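Side-chain contacts in malonyl CoA-acyl carrier protein transacylase (Burkholderia pseudomallei, PDB 3G87), which probably transfers malonyl groups from malonyl-CoA to the holo form of an acyl carrier protein, releasing coenzyme A: residues Leu93-Ala98 and Ile224-Ala229; Ala209-Phe214 and Arg236-Leu241. All blocks are in the same frame, centred on the assembly; numbering follows the deposited sequence.

In the fold
Both contacts lie in the acyl transferase domain and involve helix 94-101: contact 1 starts from that helix, and contact 2 packs L241 against its F96. Their centres are about 14 Å apart, contact 1 about 7 Å and contact 2 about 17 Å from the centre of the chain. Along the sequence the segments alternate, 93-98, 209-214, 224-229 and 236-241, so each contact takes one segment from before strand 223-224 and one from the chain that starts at that strand's end. F96 CE1 meets L241 CD2 at 3.6 Å, so the two contacts touch. Contact 1 thus ties the probable nucleophile elbow to the loop after the edge strand, while contact 2 packs the next helix against helix 201-211.

Contact 1. Residues Leu93-Ala98 and Ile224-Ala229; sequences LGEFNA and ISNVSA
E95 reaches from the first turn of the helix behind a probable nucleophile elbow, the G90-S92-G94 pattern of the acyl transferase fold, to the loop that follows strand 223-224. The direct polar link is one hydrogen bond. The backbone N of N226 donates to E95 OE2 over 2.9 Å, on the syn lone pair of the carboxylate, with an N-H...O angle of 152°. E95 spans the gap because its CG stands anti to the backbone N (chi1 179°) and the chain stays extended beyond it.

Side-chain packing is slight and confined to the same place. E95 and N226 run past each other in opposite directions, their carboxylate and amide planes 46° apart, and E95 OE2 lies 3.2 Å from N226 CG. The N226 amide bonds elsewhere: OD1 accepts from the backbone N of S92 and ND2 donates to the carbonyl of G90, so the loop grips the elbow directly as well as through E95. Y232 OH is a further hydrogen-bond partner of E95 OE1.

Two waters extend the carboxylate's hold in this buried setting. One lies within hydrogen-bonding distance of both E95 OE2 and the carbonyl oxygen of I224. The other donates to E95 OE1 at 2.7 Å and accepts from S225 OG, also at 2.7 Å.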
loop_
_atom_site.group_PDB
_atom_site.type_symbol
_atom_site.label_atom_id
_atom_site.label_comp_id
_atom_site.label_asym_id
_atom_site.label_seq_id
_atom_site.Cartn_x
_atom_site.Cartn_y
_atom_site.Cartn_z
ATOM N N LEU A 93 2.384 -1.636 0.072
ATOM C CA LEU A 93 2.441 -2.974 0.593
ATOM C C LEU A 93 1.294 -3.860 0.138
ATOM O O LEU A 93 1.515 -4.906 -0.311
ATOM C CB LEU A 93 2.588 -3.029 2.108
ATOM C CG LEU A 93 2.744 -4.383 2.793
ATOM C CD1 LEU A 93 1.526 -5.210 2.931
ATOM C CD2 LEU A 93 3.881 -5.183 2.305
ATOM N N GLY A 94 0.078 -3.396 0.281
ATOM C CA GLY A 94 -1.094 -4.082 -0.174
ATOM C C GLY A 94 -1.140 -4.604 -1.574
ATOM O O GLY A 94 -1.871 -5.449 -1.848
ATOM N N GLU A 95 -0.310 -4.102 -2.434
ATOM C CA GLU A 95 -0.195 -4.595 -3.772
ATOM C C GLU A 95 0.329 -6.039 -3.817
ATOM O O GLU A 95 -0.058 -6.808 -4.629
ATOM C CB GLU A 95 0.622 -3.615 -4.605
ATOM C CG GLU A 95 0.877 -3.955 -6.005
ATOM C CD GLU A 95 1.109 -2.766 -6.885
ATOM O OE1 GLU A 95 2.135 -2.659 -7.501
ATOM O OE2 GLU A 95 0.263 -1.948 -6.998
ATOM N N PHE A 96 1.177 -6.372 -2.874
ATOM C CA PHE A 96 1.642 -7.698 -2.701
ATOM C C PHE A 96 0.562 -8.684 -2.401
ATOM O O PHE A 96 0.583 -9.715 -2.928
ATOM C CB PHE A 96 2.723 -7.747 -1.665
ATOM C CG PHE A 96 3.997 -7.238 -2.148
ATOM C CD1 PHE A 96 4.888 -8.048 -2.762
ATOM C CD2 PHE A 96 4.296 -5.921 -2.031
ATOM C CE1 PHE A 96 6.016 -7.547 -3.217
ATOM C CE2 PHE A 96 5.419 -5.457 -2.480
ATOM C CZ PHE A 96 6.288 -6.257 -3.077
ATOM N N ASN A 97 -0.402 -8.323 -1.583
ATOM C CA ASN A 97 -1.583 -9.158 -1.378
ATOM C C ASN A 97 -2.534 -9.240 -2.575
ATOM O O ASN A 97 -3.224 -10.249 -2.706
ATOM C CB ASN A 97 -2.370 -8.688 -0.177
ATOM C CG ASN A 97 -1.595 -8.808 1.081
ATOM O OD1 ASN A 97 -1.059 -7.800 1.594
ATOM N ND2 ASN A 97 -1.538 -10.036 1.627
ATOM N N ALA A 98 -2.632 -8.181 -3.382
ATOM C CA ALA A 98 -3.381 -8.204 -4.688
ATOM C C ALA A 98 -2.744 -9.209 -5.644
ATOM O O ALA A 98 -3.438 -10.026 -6.245
ATOM C CB ALA A 98 -3.384 -6.796 -5.360
ATOM N N ILE A 224 -4.702 -3.827 -10.378
ATOM C CA ILE A 224 -4.434 -2.431 -10.816
ATOM C C ILE A 224 -3.159 -1.946 -10.171
ATOM O O ILE A 224 -3.038 -1.936 -8.946
ATOM C CB ILE A 224 -5.546 -1.408 -10.506
ATOM C CG1 ILE A 224 -6.941 -1.940 -10.895
ATOM C CG2 ILE A 224 -5.252 -0.179 -11.310
ATOM C CD1 ILE A 224 -7.036 -2.352 -12.328
ATOM N N SER A 225 -2.199 -1.601 -11.002
ATOM C CA SER A 225 -0.893 -1.318 -10.518
ATOM C C SER A 225 -0.828 0.096 -9.968
ATOM O O SER A 225 -1.326 1.023 -10.590
ATOM C CB SER A 225 0.096 -1.527 -11.665
ATOM O OG SER A 225 1.175 -0.613 -11.598
ATOM N N ASN A 226 -0.163 0.269 -8.850
ATOM C CA ASN A 226 0.037 1.544 -8.206
ATOM C C ASN A 226 0.796 2.541 -9.057
ATOM O O ASN A 226 0.587 3.698 -8.948
ATOM C CB ASN A 226 0.806 1.399 -6.895
ATOM C CG ASN A 226 -0.027 0.970 -5.701
ATOM O OD1 ASN A 226 0.535 0.672 -4.706
ATOM N ND2 ASN A 226 -1.302 0.938 -5.802
ATOM N N VAL A 227 1.703 2.036 -9.877
ATOM C CA VAL A 227 2.611 2.898 -10.685
ATOM C C VAL A 227 1.842 3.535 -11.822
ATOM O O VAL A 227 1.992 4.742 -12.050
ATOM C CB VAL A 227 3.830 2.106 -11.217
ATOM C CG1 VAL A 227 4.742 2.937 -12.141
ATOM C CG2 VAL A 227 4.654 1.582 -10.011
ATOM N N SER A 228 1.022 2.727 -12.518
ATOM C CA SER A 228 0.306 3.139 -13.717
ATOM C C SER A 228 -1.186 3.433 -13.559
ATOM O O SER A 228 -1.830 3.944 -14.480
ATOM C CB SER A 228 0.441 2.035 -14.761
ATOM O OG SER A 228 -0.295 0.897 -14.318
ATOM N N ALA A 229 -1.753 3.063 -12.425
ATOM C CA ALA A 229 -3.172 3.166 -12.251
ATOM C C ALA A 229 -3.906 2.339 -13.321
ATOM O O ALA A 229 -5.065 2.617 -13.667
ATOM C CB ALA A 229 -3.590 4.639 -12.290
HETATM O O HOH W 1 -2.443 -2.661 -6.497
HETATM O O HOH W 2 2.946 -1.091 -9.590
#

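Contact 2. Residues Ala209-Phe214 and Arg236-Leu241; sequences AHLQSF and RVSEGL
L211, near the end of helix 201-211, directs its side chain at the first turn of helix 237-243, and its two methyls divide the work. CD1 meets the S238 backbone, 3.8 Å from the carbonyl oxygen of S238, and lies 4.1 Å from S238 CB. CD2 points to the CD2 methyl of L241 at 4.3 Å, one helical turn further on. S238 and L241, three residues apart, therefore present the same side of their helix to a single leucine. The L211 chi1 of -95° is not a relaxed staggered value, but it is the setting that brings the two methyls to these two partners.

S238 turns its hydroxyl another way. With OG anti to its carbonyl carbon and beside the backbone N (chi1 -49°), it meets a water at 3.0 Å that in turn donates to the carbonyl oxygen of F214 at 2.7 Å. F214 closes the type I turn begun at L211. Its CB also starts toward the helix, but the ring leads away, and F214 CE2 lies 3.4 Å above the plane of the H210 ring, on one face and offset toward the rim.

L113 of helix 107-123 also touches L211 and F214, and L99 of helix 94-101 touches L241, so the leucines join a wider apolar packing. With no direct hydrogen bond across the segments, the fit depends on the shape and apolar character of L211 and L241, while the water supplies a polar bridge between S238 OG and F214 O.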
loop_
_atom_site.group_PDB
_atom_site.type_symbol
_atom_site.label_atom_id
_atom_site.label_comp_id
_atom_site.label_asym_id
_atom_site.label_seq_id
_atom_site.Cartn_x
_atom_site.Cartn_y
_atom_site.Cartn_z
ATOM N N ALA A 209 16.678 -6.583 -8.097
ATOM C CA ALA A 209 17.696 -7.567 -8.265
ATOM C C ALA A 209 17.288 -8.820 -7.555
ATOM O O ALA A 209 17.533 -9.871 -8.047
ATOM C CB ALA A 209 18.998 -7.081 -7.796
ATOM N N HIS A 210 16.650 -8.671 -6.404
ATOM C CA HIS A 210 16.184 -9.768 -5.605
ATOM C C HIS A 210 15.073 -10.497 -6.360
ATOM O O HIS A 210 15.002 -11.682 -6.332
ATOM C CB HIS A 210 15.780 -9.234 -4.250
ATOM C CG HIS A 210 15.045 -10.183 -3.375
ATOM N ND1 HIS A 210 15.640 -11.249 -2.759
ATOM C CD2 HIS A 210 13.778 -10.179 -2.947
ATOM C CE1 HIS A 210 14.769 -11.874 -2.016
ATOM N NE2 HIS A 210 13.627 -11.247 -2.116
ATOM N N LEU A 211 14.258 -9.737 -7.067
ATOM C CA LEU A 211 13.129 -10.256 -7.794
ATOM C C LEU A 211 13.507 -11.218 -8.881
ATOM O O LEU A 211 12.742 -12.058 -9.215
ATOM C CB LEU A 211 12.309 -9.141 -8.408
ATOM C CG LEU A 211 11.112 -8.599 -7.679
ATOM C CD1 LEU A 211 10.682 -7.324 -8.272
ATOM C CD2 LEU A 211 9.989 -9.589 -7.681
ATOM N N GLN A 212 14.707 -11.068 -9.411
ATOM C CA GLN A 212 15.197 -11.913 -10.457
ATOM C C GLN A 212 15.353 -13.359 -10.058
ATOM O O GLN A 212 15.418 -14.194 -10.893
ATOM C CB GLN A 212 16.434 -11.325 -11.123
ATOM C CG GLN A 212 16.133 -10.185 -12.075
ATOM C CD GLN A 212 17.338 -9.349 -12.464
ATOM O OE1 GLN A 212 18.093 -8.896 -11.628
ATOM N NE2 GLN A 212 17.509 -9.128 -13.742
ATOM N N SER A 213 15.333 -13.650 -8.778
ATOM C CA SER A 213 15.324 -15.014 -8.290
ATOM C C SER A 213 13.983 -15.741 -8.192
ATOM O O SER A 213 13.927 -16.804 -7.647
ATOM C CB SER A 213 15.927 -15.091 -6.910
ATOM O OG SER A 213 17.217 -14.650 -6.866
ATOM N N PHE A 214 12.919 -15.147 -8.691
ATOM C CA PHE A 214 11.557 -15.603 -8.501
ATOM C C PHE A 214 10.874 -15.580 -9.868
ATOM O O PHE A 214 11.117 -14.684 -10.716
ATOM C CB PHE A 214 10.816 -14.697 -7.472
ATOM C CG PHE A 214 11.443 -14.707 -6.072
ATOM C CD1 PHE A 214 11.146 -15.732 -5.161
ATOM C CD2 PHE A 214 12.371 -13.750 -5.698
ATOM C CE1 PHE A 214 11.756 -15.769 -3.889
ATOM C CE2 PHE A 214 12.961 -13.772 -4.438
ATOM C CZ PHE A 214 12.656 -14.778 -3.535
ATOM N N ARG A 236 4.969 -7.969 -17.232
ATOM C CA ARG A 236 5.592 -6.846 -16.584
ATOM C C ARG A 236 5.378 -6.824 -15.108
ATOM O O ARG A 236 5.461 -5.799 -14.482
ATOM C CB ARG A 236 5.116 -5.517 -17.147
ATOM C CG ARG A 236 4.874 -5.456 -18.596
ATOM C CD ARG A 236 6.138 -5.293 -19.322
ATOM N NE ARG A 236 6.491 -3.915 -19.572
ATOM C CZ ARG A 236 7.638 -3.540 -20.095
ATOM N NH1 ARG A 236 8.543 -4.439 -20.400
ATOM N NH2 ARG A 236 7.870 -2.267 -20.313
ATOM N N VAL A 237 5.100 -7.962 -14.545
ATOM C CA VAL A 237 4.833 -8.026 -13.126
ATOM C C VAL A 237 6.014 -7.595 -12.294
ATOM O O VAL A 237 5.901 -6.727 -11.514
ATOM C CB VAL A 237 4.313 -9.395 -12.705
ATOM C CG1 VAL A 237 3.823 -9.383 -11.331
ATOM C CG2 VAL A 237 3.265 -9.859 -13.651
ATOM N N SER A 238 7.159 -8.207 -12.469
ATOM C CA SER A 238 8.307 -7.773 -11.730
ATOM C C SER A 238 8.670 -6.386 -12.088
ATOM O O SER A 238 9.057 -5.632 -11.266
ATOM C CB SER A 238 9.481 -8.687 -11.966
ATOM O OG SER A 238 9.054 -9.971 -11.787
ATOM N N GLU A 239 8.545 -6.022 -13.333
ATOM C CA GLU A 239 8.765 -4.640 -13.691
ATOM C C GLU A 239 7.879 -3.695 -12.857
ATOM O O GLU A 239 8.369 -2.781 -12.226
ATOM C CB GLU A 239 8.550 -4.446 -15.187
ATOM C CG GLU A 239 8.882 -3.085 -15.709
ATOM C CD GLU A 239 8.304 -2.791 -17.090
ATOM O OE1 GLU A 239 7.364 -1.980 -17.227
ATOM O OE2 GLU A 239 8.804 -3.368 -18.049
ATOM N N GLY A 240 6.581 -3.951 -12.820
ATOM C CA GLY A 240 5.644 -3.088 -12.143
ATOM C C GLY A 240 5.875 -3.025 -10.686
ATOM O O GLY A 240 5.717 -2.026 -10.048
ATOM N N LEU A 241 6.308 -4.138 -10.166
ATOM C CA LEU A 241 6.457 -4.312 -8.764
ATOM C C LEU A 241 7.617 -3.520 -8.295
ATOM O O LEU A 241 7.581 -2.938 -7.274
ATOM C CB LEU A 241 6.641 -5.782 -8.477
ATOM C CG LEU A 241 6.371 -6.184 -7.050
ATOM C CD1 LEU A 241 5.228 -5.425 -6.503
ATOM C CD2 LEU A 241 6.250 -7.624 -6.817
HETATM O O HOH W 3 11.074 -12.165 -11.686
#